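Local coordinates for uncharacterized hypothetical protein (Bacteroides uniformis, PDB 4EIU), which is of unknown function but belongs to the DUF3823 family, pairing an N-terminal domain of probable transthyretin-like kind with a C-terminal beta-sandwich, probably fibronectin type III-like, at residues A[113-125]-A[237-249]. Numbering follows the deposited sequence. Where two conformers were deposited one is given.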
loop_
_atom_site.group_PDB
_atom_site.type_symbol
_atom_site.label_atom_id
_atom_site.label_comp_id
_atom_site.label_asym_id
_atom_site.label_seq_id
_atom_site.Cartn_x
_atom_site.Cartn_y
_atom_site.Cartn_z
ATOM N N PRO A 113 8.508 -0.000 -2.378
ATOM C CA PRO A 113 7.388 -0.857 -2.029
ATOM C C PRO A 113 7.886 -2.285 -1.822
ATOM O O PRO A 113 8.812 -2.690 -2.459
ATOM C CB PRO A 113 6.483 -0.803 -3.268
ATOM C CG PRO A 113 7.378 -0.404 -4.388
ATOM C CD PRO A 113 8.500 0.398 -3.794
ATOM N N PHE A 114 7.219 -3.037 -0.954
ATOM C CA PHE A 114 7.657 -4.382 -0.678
ATOM C C PHE A 114 7.474 -5.300 -1.893
ATOM O O PHE A 114 8.323 -6.140 -2.171
ATOM C CB PHE A 114 6.851 -4.974 0.475
ATOM C CG PHE A 114 6.932 -4.207 1.756
ATOM C CD1 PHE A 114 8.129 -3.685 2.193
ATOM C CD2 PHE A 114 5.818 -4.048 2.550
ATOM C CE1 PHE A 114 8.208 -3.002 3.397
ATOM C CE2 PHE A 114 5.892 -3.360 3.752
ATOM C CZ PHE A 114 7.106 -2.866 4.190
ATOM N N LEU A 115 6.353 -5.136 -2.584
ATOM C CA LEU A 115 5.907 -6.002 -3.703
ATOM C C LEU A 115 5.305 -5.182 -4.835
ATOM O O LEU A 115 4.725 -4.120 -4.606
ATOM C CB LEU A 115 4.853 -7.007 -3.208
ATOM C CG LEU A 115 5.233 -7.976 -2.060
ATOM C CD1 LEU A 115 4.031 -8.817 -1.579
ATOM C CD2 LEU A 115 6.363 -8.935 -2.484
ATOM N N ASN A 116 5.476 -5.680 -6.050
ATOM C CA ASN A 116 4.746 -5.231 -7.198
ATOM C C ASN A 116 3.759 -6.313 -7.569
ATOM O O ASN A 116 4.108 -7.505 -7.605
ATOM C CB ASN A 116 5.703 -4.965 -8.351
ATOM C CG ASN A 116 6.618 -3.797 -8.084
ATOM O OD1 ASN A 116 6.226 -2.819 -7.457
ATOM N ND2 ASN A 116 7.827 -3.870 -8.597
ATOM N N VAL A 117 2.538 -5.904 -7.854
ATOM C CA VAL A 117 1.448 -6.845 -8.105
ATOM C C VAL A 117 0.708 -6.408 -9.347
ATOM O O VAL A 117 0.263 -5.271 -9.418
ATOM C CB VAL A 117 0.445 -6.877 -6.933
ATOM C CG1 VAL A 117 -0.656 -7.921 -7.198
ATOM C CG2 VAL A 117 1.157 -7.089 -5.594
ATOM N N GLU A 118 0.564 -7.308 -10.317
ATOM C CA GLU A 118 -0.111 -6.961 -11.566
ATOM C C GLU A 118 -0.961 -8.116 -12.051
ATOM O O GLU A 118 -0.703 -9.280 -11.721
ATOM C CB GLU A 118 0.920 -6.613 -12.642
ATOM C CG GLU A 118 1.851 -7.785 -12.973
ATOM C CD GLU A 118 3.097 -7.381 -13.734
ATOM O OE1 GLU A 118 2.962 -6.651 -14.747
ATOM O OE2 GLU A 118 4.208 -7.827 -13.337
ATOM N N PHE A 119 -1.970 -7.786 -12.845
ATOM C CA PHE A 119 -2.672 -8.802 -13.647
ATOM C C PHE A 119 -1.859 -9.126 -14.893
ATOM O O PHE A 119 -1.159 -8.265 -15.417
ATOM C CB PHE A 119 -4.042 -8.301 -14.051
ATOM C CG PHE A 119 -5.020 -8.238 -12.919
ATOM C CD1 PHE A 119 -5.433 -9.410 -12.274
ATOM C CD2 PHE A 119 -5.549 -7.020 -12.506
ATOM C CE1 PHE A 119 -6.364 -9.366 -11.247
ATOM C CE2 PHE A 119 -6.471 -6.965 -11.471
ATOM C CZ PHE A 119 -6.884 -8.136 -10.839
ATOM N N VAL A 120 -1.935 -10.365 -15.367
ATOM C CA VAL A 120 -1.250 -10.728 -16.599
ATOM C C VAL A 120 -2.252 -10.795 -17.741
ATOM O O VAL A 120 -2.113 -10.057 -18.714
ATOM C CB VAL A 120 -0.466 -12.042 -16.465
ATOM C CG1 VAL A 120 0.174 -12.406 -17.802
ATOM C CG2 VAL A 120 0.588 -11.884 -15.384
ATOM N N GLY A 121 -3.277 -11.634 -17.627
ATOM C CA GLY A 121 -4.282 -11.701 -18.707
ATOM C C GLY A 121 -5.440 -10.735 -18.524
ATOM O O GLY A 121 -5.418 -9.888 -17.653
ATOM N N ASN A 122 -6.455 -10.876 -19.368
ATOM C CA ASN A 122 -7.796 -10.374 -19.068
ATOM C C ASN A 122 -8.498 -11.441 -18.238
ATOM O O ASN A 122 -8.412 -12.619 -18.573
ATOM C CB ASN A 122 -8.605 -10.160 -20.347
ATOM C CG ASN A 122 -8.156 -8.945 -21.119
ATOM O OD1 ASN A 122 -8.084 -7.847 -20.573
ATOM N ND2 ASN A 122 -7.848 -9.134 -22.395
ATOM N N PRO A 123 -9.186 -11.052 -17.154
ATOM C CA PRO A 123 -9.901 -12.076 -16.380
ATOM C C PRO A 123 -11.011 -12.803 -17.170
ATOM O O PRO A 123 -11.957 -12.163 -17.595
ATOM C CB PRO A 123 -10.501 -11.270 -15.217
ATOM C CG PRO A 123 -9.567 -10.109 -15.040
ATOM C CD PRO A 123 -9.101 -9.766 -16.429
ATOM N N GLN A 124 -10.875 -14.113 -17.385
ATOM C CA GLN A 124 -11.945 -14.930 -17.998
ATOM C C GLN A 124 -13.135 -15.018 -17.035
ATOM O O GLN A 124 -12.936 -15.091 -15.833
ATOM C CB GLN A 124 -11.470 -16.370 -18.240
ATOM C CG GLN A 124 -10.391 -16.601 -19.286
ATOM C CD GLN A 124 -9.906 -18.057 -19.303
ATOM O OE1 GLN A 124 -8.802 -18.353 -18.852
ATOM N NE2 GLN A 124 -10.737 -18.970 -19.807
ATOM N N VAL A 125 -14.359 -15.056 -17.553
ATOM C CA VAL A 125 -15.558 -15.331 -16.736
ATOM C C VAL A 125 -16.310 -16.529 -17.320
ATOM O O VAL A 125 -16.472 -16.632 -18.537
ATOM C CB VAL A 125 -16.518 -14.116 -16.688
ATOM C CG1 VAL A 125 -17.733 -14.414 -15.812
ATOM C CG2 VAL A 125 -15.789 -12.872 -16.196
ATOM N N ARG A 237 0.422 -4.271 5.443
ATOM C CA ARG A 237 -0.263 -3.553 4.370
ATOM C C ARG A 237 0.015 -4.199 3.010
ATOM O O ARG A 237 1.145 -4.599 2.721
ATOM C CB ARG A 237 0.173 -2.112 4.336
ATOM C CG ARG A 237 -0.023 -1.367 5.658
ATOM C CD ARG A 237 0.338 0.141 5.602
ATOM N NE ARG A 237 0.218 0.578 6.975
ATOM C CZ ARG A 237 -0.771 1.229 7.513
ATOM N NH1 ARG A 237 -1.746 1.774 6.760
ATOM N NH2 ARG A 237 -0.756 1.352 8.836
ATOM N N TRP A 238 -1.043 -4.331 2.213
ATOM C CA TRP A 238 -0.942 -4.784 0.817
ATOM C C TRP A 238 -0.375 -3.801 -0.146
ATOM O O TRP A 238 -0.693 -2.582 -0.140
ATOM C CB TRP A 238 -2.315 -5.236 0.301
ATOM C CG TRP A 238 -2.864 -6.478 0.943
ATOM C CD1 TRP A 238 -2.434 -7.794 0.791
ATOM C CD2 TRP A 238 -3.976 -6.559 1.884
ATOM N NE1 TRP A 238 -3.204 -8.646 1.523
ATOM C CE2 TRP A 238 -4.148 -7.976 2.190
ATOM C CE3 TRP A 238 -4.876 -5.633 2.416
ATOM C CZ2 TRP A 238 -5.126 -8.419 3.051
ATOM C CZ3 TRP A 238 -5.858 -6.096 3.297
ATOM C CH2 TRP A 238 -5.969 -7.448 3.609
ATOM N N ASN A 239 0.414 -4.354 -1.068
ATOM C CA ASN A 239 0.613 -3.746 -2.386
ATOM C C ASN A 239 -0.464 -4.211 -3.362
ATOM O O ASN A 239 -0.991 -5.313 -3.235
ATOM C CB ASN A 239 2.000 -4.036 -2.943
ATOM C CG ASN A 239 3.091 -3.376 -2.106
ATOM O OD1 ASN A 239 3.800 -4.064 -1.383
ATOM N ND2 ASN A 239 3.201 -2.059 -2.183
ATOM N N TYR A 240 -0.798 -3.333 -4.310
ATOM C CA TYR A 240 -1.976 -3.489 -5.131
ATOM C C TYR A 240 -1.681 -3.349 -6.607
ATOM O O TYR A 240 -0.826 -2.557 -7.001
ATOM C CB TYR A 240 -3.000 -2.383 -4.794
ATOM C CG TYR A 240 -3.882 -2.601 -3.572
ATOM C CD1 TYR A 240 -5.120 -3.212 -3.699
ATOM C CD2 TYR A 240 -3.524 -2.107 -2.318
ATOM C CE1 TYR A 240 -5.955 -3.383 -2.607
ATOM C CE2 TYR A 240 -4.346 -2.296 -1.227
ATOM C CZ TYR A 240 -5.597 -2.895 -1.401
ATOM O OH TYR A 240 -6.440 -3.049 -0.308
ATOM N N SER A 241 -2.461 -4.081 -7.410
ATOM C CA SER A 241 -2.526 -3.889 -8.842
ATOM C C SER A 241 -3.451 -2.738 -9.208
ATOM O O SER A 241 -4.091 -2.127 -8.347
ATOM C CB SER A 241 -3.022 -5.159 -9.515
ATOM O OG SER A 241 -4.429 -5.304 -9.363
ATOM N N GLU A 242 -3.511 -2.455 -10.498
ATOM C CA GLU A 242 -4.557 -1.599 -11.032
ATOM C C GLU A 242 -5.865 -2.385 -11.007
ATOM O O GLU A 242 -5.834 -3.621 -11.130
ATOM C CB GLU A 242 -4.248 -1.182 -12.463
ATOM C CG GLU A 242 -3.148 -0.138 -12.589
ATOM C CD GLU A 242 -2.726 0.035 -14.036
ATOM O OE1 GLU A 242 -3.580 0.421 -14.862
ATOM O OE2 GLU A 242 -1.556 -0.261 -14.365
ATOM N N PRO A 243 -7.001 -1.687 -10.809
ATOM C CA PRO A 243 -8.299 -2.362 -10.969
ATOM C C PRO A 243 -8.594 -2.695 -12.423
ATOM O O PRO A 243 -8.004 -2.114 -13.328
ATOM C CB PRO A 243 -9.311 -1.345 -10.427
ATOM C CG PRO A 243 -8.652 -0.030 -10.518
ATOM C CD PRO A 243 -7.162 -0.273 -10.412
HETATM N N MSE A 244 -9.492 -3.651 -12.643
HETATM C CA MSE A 244 -9.975 -3.962 -13.965
HETATM C C MSE A 244 -11.478 -4.169 -13.900
HETATM O O MSE A 244 -12.009 -4.709 -12.916
HETATM C CB MSE A 244 -9.288 -5.202 -14.520
HETATM C CG MSE A 244 -7.801 -5.017 -14.779
HETATM SE SE MSE A 244 -7.083 -6.596 -15.631
HETATM C CE MSE A 244 -7.509 -6.331 -17.494
ATOM N N GLU A 245 -12.154 -3.696 -14.941
ATOM C CA GLU A 245 -13.591 -3.869 -15.080
ATOM C C GLU A 245 -13.843 -5.191 -15.753
ATOM O O GLU A 245 -13.199 -5.507 -16.748
ATOM C CB GLU A 245 -14.168 -2.747 -15.927
ATOM C CG GLU A 245 -15.681 -2.757 -16.008
ATOM C CD GLU A 245 -16.199 -1.691 -16.940
ATOM O OE1 GLU A 245 -15.856 -0.516 -16.721
ATOM O OE2 GLU A 245 -16.917 -2.036 -17.888
ATOM N N VAL A 246 -14.790 -5.957 -15.212
ATOM C CA VAL A 246 -15.171 -7.243 -15.765
ATOM C C VAL A 246 -16.675 -7.315 -16.001
ATOM O O VAL A 246 -17.479 -7.130 -15.086
ATOM C CB VAL A 246 -14.784 -8.401 -14.840
ATOM C CG1 VAL A 246 -15.119 -9.735 -15.518
ATOM C CG2 VAL A 246 -13.301 -8.313 -14.492
ATOM N N LEU A 247 -17.052 -7.595 -17.236
ATOM C CA LEU A 247 -18.458 -7.685 -17.577
ATOM C C LEU A 247 -18.826 -9.170 -17.487
ATOM O O LEU A 247 -18.252 -9.994 -18.208
ATOM C CB LEU A 247 -18.692 -7.112 -18.977
ATOM C CG LEU A 247 -18.414 -5.607 -19.189
ATOM C CD1 LEU A 247 -16.985 -5.178 -18.854
ATOM C CD2 LEU A 247 -18.746 -5.224 -20.629
ATOM N N ILE A 248 -19.776 -9.505 -16.610
ATOM C CA ILE A 248 -20.235 -10.896 -16.433
ATOM C C ILE A 248 -21.245 -11.365 -17.497
ATOM O O ILE A 248 -22.381 -10.865 -17.553
ATOM C CB ILE A 248 -20.865 -11.099 -15.044
ATOM C CG1 ILE A 248 -19.795 -10.909 -13.963
ATOM C CG2 ILE A 248 -21.494 -12.492 -14.956
ATOM C CD1 ILE A 248 -20.337 -10.702 -12.560
ATOM N N PRO A 249 -20.858 -12.352 -18.336
ATOM C CA PRO A 249 -21.784 -12.798 -19.380
ATOM C C PRO A 249 -23.048 -13.483 -18.847
ATOM O O PRO A 249 -23.024 -14.193 -17.842
ATOM C CB PRO A 249 -20.960 -13.803 -20.201
ATOM C CG PRO A 249 -19.557 -13.654 -19.760
ATOM C CD PRO A 249 -19.604 -13.134 -18.362
ATOM O OXT PRO A 249 -24.130 -13.327 -19.415
HETATM O O HOH W 1 1.864 -3.158 -7.135
#
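Two edge strands of a beta-sandwich, 115-126 from a three-stranded sheet and 239-247 from a four-stranded one, run side by side in the same direction and close one flank, beginning where Leu115 meets Asn239. The amide of Asn239 does the work of a backbone group: its OD1 accepts Leu115 N at 3.0 Å, a bent bond (138° at the hydrogen) whose donor stands well above the carbonyl plane. ND2 turns to Pro78 O, so both ends of the amide are held and its rotation is fixed. Two residues on, the strands are bridged by a water that accepts from Val117 N (2.9 Å) and probably donates to Tyr240 O, while Ser241 CA makes a bent CA-H...O contact with Val117 O at 3.2 Å. Ser241 OG, set between its own backbone N and carbonyl carbon (chi1 77°), donates to Glu242 O and is also bonded to Ala221 N of the neighbouring strand 216-225. Glu242 O lies at the edge of the Phe119 ring, 3.4 Å from CE2. The selenium of Met244, a selenomethionine, sits obliquely to that ring, 4.2 Å from its centroid, in a Met-aromatic contact; a bend at chi3 (83°) brings CE toward Asn122 OD1 and Pro123 CD. From Pro123 on, aliphatic packing takes over: Val125 CG2 presses tightly on Val246 CG1 (3.3 Å), and Val125 CG1 faces CD of the poorly ordered C-terminal Pro249. The parallel first and last strands that close one edge of a three-plus-four sandwich are consistent with an Ig-like fold of the fibronectin type III kind.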